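Local atomic coordinates of exocyst complex component EXO70 (Saccharomyces cerevisiae, PDB entry 2B1E), a protein that takes part in the secretory pathway as a subunit of the exocyst, the complex that tethers secretory vesicles to sites of exocytosis. Residues Tyr25-Leu29 with Leu78-Ser82; Lys31-Gln35 with Gln85-Tyr89; Leu38-Thr42 with Trp125-Tyr129. One frame throughout, in Å; residues are numbered along the deposited sequence.

Contact 1 of 3, residues Tyr25-Leu29 with Leu78-Ser82; sequences YEIIL and LIKRS
In both Glu26 and Leu78 CG is anti to the backbone N (chi1 -178° in Glu26, 178° in Leu78), which sends the two chains into the gap between the helices. The Glu26 chain stays extended beyond CG and runs across the leucine. Glu26 CG lies 3.6 Å from Leu78 CD1, while Glu26 CB rests 3.6 Å from Leu78 CD2. The carboxylate then continues to Arg81, whose chain bends at chi3. Arg81 NH2 donates to Glu26 OE1 at 3.0 Å in a salt bridge, bent to 144° at the hydrogen. The oxygen lies near the guanidinium plane, but the nitrogen stands above the carboxylate plane. Glu26 OE2 bonds to His74, so partners on helix 66-94 hold both oxygens. One turn on, Leu29 CD1 reaches Ser82 OG at 3.5 Å and lies beside Leu78. Ser82 OG turns back to its own helix and donates to Leu78 O at 2.8 Å. That carbonyl also accepts from Ser82 N, on the opposite face of its plane. Leu29 and Ser82 both touch Tyr41 of helix 38-56. This is side-by-side packing of two helices running the same way, 15-30 and 66-94, in the all-helical Exo70 N-terminal region.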
loop_
_atom_site.group_PDB
_atom_site.type_symbol
_atom_site.label_atom_id
_atom_site.label_comp_id
_atom_site.label_asym_id
_atom_site.label_seq_id
_atom_site.Cartn_x
_atom_site.Cartn_y
_atom_site.Cartn_z
ATOM N N TYR A 25 21.644 -3.240 65.195
ATOM C CA TYR A 25 21.373 -3.257 63.766
ATOM C C TYR A 25 20.182 -2.366 63.442
ATOM O O TYR A 25 20.141 -1.735 62.378
ATOM C CB TYR A 25 21.101 -4.682 63.268
ATOM C CG TYR A 25 22.308 -5.586 63.315
ATOM C CD1 TYR A 25 23.539 -5.157 62.828
ATOM C CD2 TYR A 25 22.219 -6.869 63.849
ATOM C CE1 TYR A 25 24.662 -5.983 62.876
ATOM C CE2 TYR A 25 23.337 -7.711 63.899
ATOM C CZ TYR A 25 24.553 -7.259 63.413
ATOM O OH TYR A 25 25.656 -8.077 63.473
ATOM N N GLU A 26 19.204 -2.315 64.342
ATOM C CA GLU A 26 18.047 -1.470 64.083
ATOM C C GLU A 26 18.442 0.005 64.069
ATOM O O GLU A 26 17.911 0.794 63.287
ATOM C CB GLU A 26 16.945 -1.679 65.118
ATOM C CG GLU A 26 15.719 -0.811 64.809
ATOM C CD GLU A 26 14.451 -1.268 65.507
ATOM O OE1 GLU A 26 13.352 -0.810 65.106
ATOM O OE2 GLU A 26 14.544 -2.072 66.454
ATOM N N ILE A 27 19.366 0.376 64.947
ATOM C CA ILE A 27 19.818 1.757 65.011
ATOM C C ILE A 27 20.469 2.121 63.681
ATOM O O ILE A 27 20.241 3.204 63.129
ATOM C CB ILE A 27 20.801 1.955 66.200
ATOM C CG1 ILE A 27 20.012 1.856 67.512
ATOM C CG2 ILE A 27 21.520 3.302 66.081
ATOM C CD1 ILE A 27 20.848 1.908 68.783
ATOM N N ILE A 28 21.265 1.207 63.148
ATOM C CA ILE A 28 21.920 1.452 61.864
ATOM C C ILE A 28 20.865 1.619 60.771
ATOM O O ILE A 28 20.847 2.621 60.032
ATOM C CB ILE A 28 22.854 0.284 61.488
ATOM C CG1 ILE A 28 23.981 0.167 62.520
ATOM C CG2 ILE A 28 23.430 0.508 60.092
ATOM C CD1 ILE A 28 24.956 -0.966 62.253
ATOM N N LEU A 29 19.980 0.634 60.677
ATOM C CA LEU A 29 18.924 0.654 59.669
ATOM C C LEU A 29 18.040 1.905 59.766
ATOM O O LEU A 29 17.543 2.399 58.752
ATOM C CB LEU A 29 18.066 -0.610 59.792
ATOM C CG LEU A 29 18.750 -1.923 59.394
ATOM C CD1 LEU A 29 17.861 -3.101 59.771
ATOM C CD2 LEU A 29 19.038 -1.927 57.880
ATOM N N LEU A 78 11.281 -6.135 62.222
ATOM C CA LEU A 78 12.317 -5.211 61.758
ATOM C C LEU A 78 12.696 -5.546 60.315
ATOM O O LEU A 78 12.945 -4.650 59.501
ATOM C CB LEU A 78 13.544 -5.294 62.674
ATOM C CG LEU A 78 14.752 -4.422 62.311
ATOM C CD1 LEU A 78 14.357 -2.938 62.234
ATOM C CD2 LEU A 78 15.832 -4.644 63.364
ATOM N N ILE A 79 12.735 -6.840 59.989
ATOM C CA ILE A 79 13.048 -7.258 58.622
ATOM C C ILE A 79 11.923 -6.782 57.701
ATOM O O ILE A 79 12.163 -6.248 56.617
ATOM C CB ILE A 79 13.196 -8.816 58.527
ATOM C CG1 ILE A 79 14.455 -9.270 59.283
ATOM C CG2 ILE A 79 13.301 -9.255 57.082
ATOM C CD1 ILE A 79 14.586 -10.794 59.451
ATOM N N LYS A 80 10.680 -6.968 58.144
ATOM C CA LYS A 80 9.529 -6.565 57.350
ATOM C C LYS A 80 9.541 -5.064 57.056
ATOM O O LYS A 80 9.280 -4.640 55.927
ATOM C CB LYS A 80 8.235 -6.936 58.079
ATOM C CG LYS A 80 6.983 -6.710 57.261
ATOM C CD LYS A 80 5.722 -7.093 58.044
ATOM C CE LYS A 80 5.758 -8.536 58.523
ATOM N NZ LYS A 80 4.551 -8.867 59.356
ATOM N N ARG A 81 9.847 -4.256 58.064
ATOM C CA ARG A 81 9.861 -2.811 57.864
ATOM C C ARG A 81 10.987 -2.390 56.928
ATOM O O ARG A 81 10.798 -1.533 56.056
ATOM C CB ARG A 81 10.000 -2.087 59.207
ATOM C CG ARG A 81 8.869 -2.346 60.196
ATOM C CD ARG A 81 8.893 -1.331 61.330
ATOM N NE ARG A 81 10.008 -1.495 62.271
ATOM C CZ ARG A 81 10.036 -2.413 63.237
ATOM N NH1 ARG A 81 9.014 -3.252 63.373
ATOM N NH2 ARG A 81 11.053 -2.463 64.095
ATOM N N SER A 82 12.160 -2.992 57.112
ATOM C CA SER A 82 13.309 -2.679 56.284
ATOM C C SER A 82 13.085 -3.052 54.817
ATOM O O SER A 82 13.485 -2.311 53.912
ATOM C CB SER A 82 14.549 -3.383 56.838
ATOM O OG SER A 82 14.769 -3.001 58.185
#

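Contact 2 of 3, residues Lys31-Gln35 with Gln85-Tyr89; sequences KGINQ and QLRVY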
loop_
_atom_site.group_PDB
_atom_site.type_symbol
_atom_site.label_atom_id
_atom_site.label_comp_id
_atom_site.label_asym_id
_atom_site.label_seq_id
_atom_site.Cartn_x
_atom_site.Cartn_y
_atom_site.Cartn_z
ATOM N N LYS A 31 18.842 4.864 60.196
ATOM C CA LYS A 31 19.441 6.003 59.500
ATOM C C LYS A 31 18.979 6.121 58.050
ATOM O O LYS A 31 19.115 7.178 57.436
ATOM C CB LYS A 31 20.966 5.904 59.535
ATOM C CG LYS A 31 21.559 5.768 60.927
ATOM C CD LYS A 31 23.001 5.285 60.857
ATOM C CE LYS A 31 23.569 5.010 62.250
ATOM N NZ LYS A 31 25.018 4.645 62.204
ATOM N N GLY A 32 18.448 5.038 57.491
ATOM C CA GLY A 32 17.975 5.104 56.121
ATOM C C GLY A 32 18.951 4.571 55.095
ATOM O O GLY A 32 20.160 4.577 55.310
ATOM N N ILE A 33 18.419 4.125 53.963
ATOM C CA ILE A 33 19.228 3.566 52.889
ATOM C C ILE A 33 20.358 4.460 52.372
ATOM O O ILE A 33 21.479 3.988 52.181
ATOM C CB ILE A 33 18.329 3.151 51.683
ATOM C CG1 ILE A 33 17.352 2.055 52.127
ATOM C CG2 ILE A 33 19.200 2.651 50.519
ATOM C CD1 ILE A 33 16.258 1.742 51.130
ATOM N N ASN A 34 20.085 5.745 52.140
ATOM C CA ASN A 34 21.136 6.621 51.622
ATOM C C ASN A 34 22.286 6.861 52.600
ATOM O O ASN A 34 23.440 6.947 52.193
ATOM C CB ASN A 34 20.556 7.975 51.185
ATOM C CG ASN A 34 19.698 7.871 49.932
ATOM O OD1 ASN A 34 20.019 7.134 48.989
ATOM N ND2 ASN A 34 18.612 8.632 49.907
ATOM N N GLN A 35 21.984 6.989 53.887
ATOM C CA GLN A 35 23.045 7.230 54.868
ATOM C C GLN A 35 23.882 5.980 55.116
ATOM O O GLN A 35 25.108 6.041 55.233
ATOM C CB GLN A 35 22.454 7.706 56.188
ATOM C CG GLN A 35 23.494 8.314 57.109
ATOM C CD GLN A 35 22.923 8.703 58.443
ATOM O OE1 GLN A 35 21.924 9.424 58.519
ATOM N NE2 GLN A 35 23.553 8.233 59.515
ATOM N N GLN A 85 10.891 -0.629 53.082
ATOM C CA GLN A 85 11.646 0.570 52.729
ATOM C C GLN A 85 12.400 0.357 51.416
ATOM O O GLN A 85 12.555 1.287 50.613
ATOM C CB GLN A 85 12.620 0.917 53.858
ATOM C CG GLN A 85 13.566 2.068 53.552
ATOM C CD GLN A 85 12.851 3.336 53.126
ATOM O OE1 GLN A 85 11.897 3.780 53.777
ATOM N NE2 GLN A 85 13.312 3.934 52.030
ATOM N N LEU A 86 12.869 -0.873 51.206
ATOM C CA LEU A 86 13.574 -1.225 49.984
ATOM C C LEU A 86 12.638 -1.094 48.792
ATOM O O LEU A 86 13.052 -0.676 47.713
ATOM C CB LEU A 86 14.118 -2.653 50.077
ATOM C CG LEU A 86 15.369 -2.756 50.955
ATOM C CD1 LEU A 86 15.703 -4.216 51.197
ATOM C CD2 LEU A 86 16.528 -2.038 50.278
ATOM N N ARG A 87 11.372 -1.447 48.993
ATOM C CA ARG A 87 10.391 -1.342 47.925
ATOM C C ARG A 87 10.080 0.116 47.622
ATOM O O ARG A 87 9.981 0.496 46.463
ATOM C CB ARG A 87 9.102 -2.071 48.300
ATOM C CG ARG A 87 9.257 -3.573 48.377
ATOM C CD ARG A 87 7.921 -4.268 48.617
ATOM N NE ARG A 87 8.164 -5.605 49.136
ATOM C CZ ARG A 87 8.158 -5.916 50.428
ATOM N NH1 ARG A 87 7.901 -4.986 51.341
ATOM N NH2 ARG A 87 8.446 -7.154 50.808
ATOM N N VAL A 88 9.902 0.921 48.667
ATOM C CA VAL A 88 9.625 2.350 48.492
ATOM C C VAL A 88 10.765 2.987 47.690
ATOM O O VAL A 88 10.552 3.753 46.743
ATOM C CB VAL A 88 9.533 3.082 49.873
ATOM C CG1 VAL A 88 9.462 4.594 49.657
ATOM C CG2 VAL A 88 8.308 2.606 50.630
ATOM N N TYR A 89 11.983 2.654 48.084
ATOM C CA TYR A 89 13.185 3.174 47.441
ATOM C C TYR A 89 13.259 2.733 45.975
ATOM O O TYR A 89 13.645 3.511 45.097
ATOM C CB TYR A 89 14.418 2.666 48.193
ATOM C CG TYR A 89 15.690 3.426 47.903
ATOM C CD1 TYR A 89 15.964 4.629 48.545
ATOM C CD2 TYR A 89 16.637 2.921 47.013
ATOM C CE1 TYR A 89 17.157 5.314 48.317
ATOM C CE2 TYR A 89 17.823 3.586 46.777
ATOM C CZ TYR A 89 18.080 4.784 47.437
ATOM O OH TYR A 89 19.273 5.425 47.235
#
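The turn between helices 15-30 and 33-36 packs on helix 66-94 here, and Ile33 and Asn34 make the touch. Gly32, with positive phi, follows the first helix and is the N-cap residue of the next. Ile33, directly after it, points at the long helix. Ile33 CD1 reaches in among three residues, Gln85, Leu86 and Tyr89. Ile33 CD1 lies 3.6 Å from Tyr89 CB and equally close to Gln85 CG. Leu86 CD2 is a little farther, 3.9 Å from Ile33 CD1. The other branch sits over the centre of the tyrosine ring. Ile33 CG2 makes a CH-pi contact there, 4.0 Å from the centroid of the Tyr89 ring and 12° off its normal. The ring extends toward the turn because Tyr89 CG is anti to the backbone N (chi1 -163°). Tyr89 OH donates to Asn34 OD1 at 2.6 Å, a short bond, with the hydroxyl tilted 22° from the carbonyl plane. Leu38 and Tyr41 of helix 38-56 also pack on Ile33, and Leu86 touches Tyr129 and Phe130 of helix 117-132. The contact thus lays a turn with an N-cap glycine, between two consecutive helices, against helix 66-94 in the helical-bundle rod of Exo70.

Contact 3 of 3, residues Leu38-Thr42 with Trp125-Tyr129; sequences LKQYT and WILDY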
loop_
_atom_site.group_PDB
_atom_site.type_symbol
_atom_site.label_atom_id
_atom_site.label_comp_id
_atom_site.label_asym_id
_atom_site.label_seq_id
_atom_site.Cartn_x
_atom_site.Cartn_y
_atom_site.Cartn_z
ATOM N N LEU A 38 23.176 1.522 50.237
ATOM C CA LEU A 38 22.277 0.425 49.851
ATOM C C LEU A 38 22.813 -0.994 50.062
ATOM O O LEU A 38 22.137 -1.837 50.661
ATOM C CB LEU A 38 21.830 0.596 48.393
ATOM C CG LEU A 38 20.925 -0.499 47.806
ATOM C CD1 LEU A 38 19.662 -0.605 48.623
ATOM C CD2 LEU A 38 20.587 -0.175 46.351
ATOM N N LYS A 39 24.018 -1.274 49.575
ATOM C CA LYS A 39 24.575 -2.611 49.744
ATOM C C LYS A 39 24.756 -2.946 51.232
ATOM O O LYS A 39 24.431 -4.056 51.669
ATOM C CB LYS A 39 25.903 -2.722 48.993
ATOM C CG LYS A 39 25.764 -2.520 47.479
ATOM C CD LYS A 39 27.081 -2.758 46.748
ATOM C CE LYS A 39 28.163 -1.760 47.152
ATOM N NZ LYS A 39 27.934 -0.370 46.638
ATOM N N GLN A 40 25.241 -1.976 52.008
ATOM C CA GLN A 40 25.455 -2.160 53.448
ATOM C C GLN A 40 24.123 -2.381 54.157
ATOM O O GLN A 40 24.027 -3.161 55.117
ATOM C CB GLN A 40 26.132 -0.924 54.065
ATOM C CG GLN A 40 27.575 -0.684 53.648
ATOM C CD GLN A 40 27.724 -0.410 52.169
ATOM O OE1 GLN A 40 26.967 0.373 51.586
ATOM N NE2 GLN A 40 28.711 -1.053 51.546
ATOM N N TYR A 41 23.105 -1.669 53.681
ATOM C CA TYR A 41 21.761 -1.761 54.236
ATOM C C TYR A 41 21.214 -3.179 54.030
ATOM O O TYR A 41 20.770 -3.814 54.984
ATOM C CB TYR A 41 20.843 -0.716 53.570
ATOM C CG TYR A 41 19.456 -0.582 54.184
ATOM C CD1 TYR A 41 19.167 0.425 55.114
ATOM C CD2 TYR A 41 18.430 -1.453 53.819
ATOM C CE1 TYR A 41 17.886 0.560 55.658
ATOM C CE2 TYR A 41 17.154 -1.331 54.355
ATOM C CZ TYR A 41 16.886 -0.325 55.272
ATOM O OH TYR A 41 15.619 -0.222 55.800
ATOM N N THR A 42 21.244 -3.690 52.804
ATOM C CA THR A 42 20.732 -5.041 52.590
ATOM C C THR A 42 21.570 -6.061 53.343
ATOM O O THR A 42 21.078 -7.136 53.700
ATOM C CB THR A 42 20.703 -5.447 51.108
ATOM O OG1 THR A 42 22.019 -5.359 50.555
ATOM C CG2 THR A 42 19.738 -4.560 50.327
ATOM N N TRP A 125 20.371 -4.325 42.229
ATOM C CA TRP A 125 20.700 -4.822 43.553
ATOM C C TRP A 125 19.441 -5.192 44.326
ATOM O O TRP A 125 19.429 -6.175 45.056
ATOM C CB TRP A 125 21.497 -3.775 44.343
ATOM C CG TRP A 125 22.048 -4.290 45.651
ATOM C CD1 TRP A 125 21.468 -4.196 46.887
ATOM C CD2 TRP A 125 23.281 -4.991 45.843
ATOM N NE1 TRP A 125 22.264 -4.797 47.833
ATOM C CE2 TRP A 125 23.383 -5.294 47.220
ATOM C CE3 TRP A 125 24.308 -5.399 44.982
ATOM C CZ2 TRP A 125 24.475 -5.988 47.761
ATOM C CZ3 TRP A 125 25.400 -6.093 45.521
ATOM C CH2 TRP A 125 25.469 -6.378 46.898
ATOM N N ILE A 126 18.388 -4.397 44.168
ATOM C CA ILE A 126 17.146 -4.645 44.878
ATOM C C ILE A 126 16.406 -5.837 44.276
ATOM O O ILE A 126 15.830 -6.648 45.006
ATOM C CB ILE A 126 16.273 -3.360 44.913
ATOM C CG1 ILE A 126 16.964 -2.308 45.791
ATOM C CG2 ILE A 126 14.875 -3.666 45.496
ATOM C CD1 ILE A 126 16.305 -0.932 45.753
ATOM N N LEU A 127 16.436 -5.960 42.952
ATOM C CA LEU A 127 15.807 -7.103 42.294
ATOM C C LEU A 127 16.473 -8.377 42.782
ATOM O O LEU A 127 15.801 -9.357 43.108
ATOM C CB LEU A 127 15.965 -7.014 40.778
ATOM C CG LEU A 127 14.989 -6.051 40.114
ATOM C CD1 LEU A 127 15.492 -5.711 38.730
ATOM C CD2 LEU A 127 13.587 -6.675 40.077
ATOM N N ASP A 128 17.804 -8.363 42.814
ATOM C CA ASP A 128 18.557 -9.521 43.278
ATOM C C ASP A 128 18.257 -9.810 44.740
ATOM O O ASP A 128 18.126 -10.966 45.143
ATOM C CB ASP A 128 20.059 -9.307 43.094
ATOM C CG ASP A 128 20.509 -9.536 41.656
ATOM O OD1 ASP A 128 20.060 -10.527 41.034
ATOM O OD2 ASP A 128 21.322 -8.739 41.154
ATOM N N TYR A 129 18.151 -8.761 45.542
ATOM C CA TYR A 129 17.829 -8.963 46.949
ATOM C C TYR A 129 16.503 -9.734 47.075
ATOM O O TYR A 129 16.416 -10.751 47.770
ATOM C CB TYR A 129 17.674 -7.618 47.670
ATOM C CG TYR A 129 17.229 -7.791 49.113
ATOM C CD1 TYR A 129 18.158 -8.009 50.135
ATOM C CD2 TYR A 129 15.867 -7.814 49.442
ATOM C CE1 TYR A 129 17.739 -8.250 51.451
ATOM C CE2 TYR A 129 15.448 -8.051 50.736
ATOM C CZ TYR A 129 16.383 -8.269 51.734
ATOM O OH TYR A 129 15.938 -8.513 53.007
#
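One hydrogen bond crosses between the helices, from Trp125 to Thr42. Trp125 NE1 donates to Thr42 OG1 at 2.8 Å, and the bond is fairly straight at 164°. The oxygen lies in the indole plane, at the ring edge. Thr42 OG1 sits between the backbone N and the carbonyl carbon (chi1 58°). Thr42 OG1 also donates to Lys39 O at 3.0 Å, within its own helix. The hydroxyl is thus held by two bonds, accepting across the contact and donating back. This pairing helps to fix the turn of the indole.

The CH-pi contact comes from Lys39. Its aliphatic chain crosses the indole at about a right angle. Lys39 CG stands over the centre of the six-membered ring of Trp125, 3.6 Å from its centroid. CB and CD lie on the same ring system, and the chain then bends off the ring.

These contacts join helix 38-56 to helix 117-132. The two segments run nearly parallel, 13° apart with axes 11.2 Å from each other, side by side in the helical bundle at the N-terminal end of the rod.

The apolar contacts are made by Leu38 and Thr42. Leu38 CG rests 3.8 Å from Trp125 CD1, and Leu38 CD2 lies 4.2 Å from Ile126 CG1. Thr42 also packs on the next aromatic of the facing helix, with Thr42 CB 3.7 Å from Tyr129 CD1. The threonine and the tyrosine lie alongside each other, pointing opposite ways. The Tyr129 hydroxyl is bonded to Glu83 of helix 66-94, and the Tyr129 ring meets that of His46.

The three contacts lie close together near the N-terminal end of the rod, their centres about 52 to 63 Å from the centre of the chain. Contacts 1 and 2 both use helix 66-94, and their centres are about 10 Å apart. Contact 3 has its centre about 10 Å from that of contact 2 and about 14 Å from that of contact 1. Tyr41 ties it to both. Tyr41 OH is 3.4 Å from Ser82 CA and 3.7 Å from Gln85 CB, and the Tyr41 ring packs on Leu29 CD2. Leu38 touches Ile33 and Leu86, with Leu38 CD1 3.8 Å from Leu86 CD2. Helix 38-56 therefore packs against both helix 66-94 and helix 117-132.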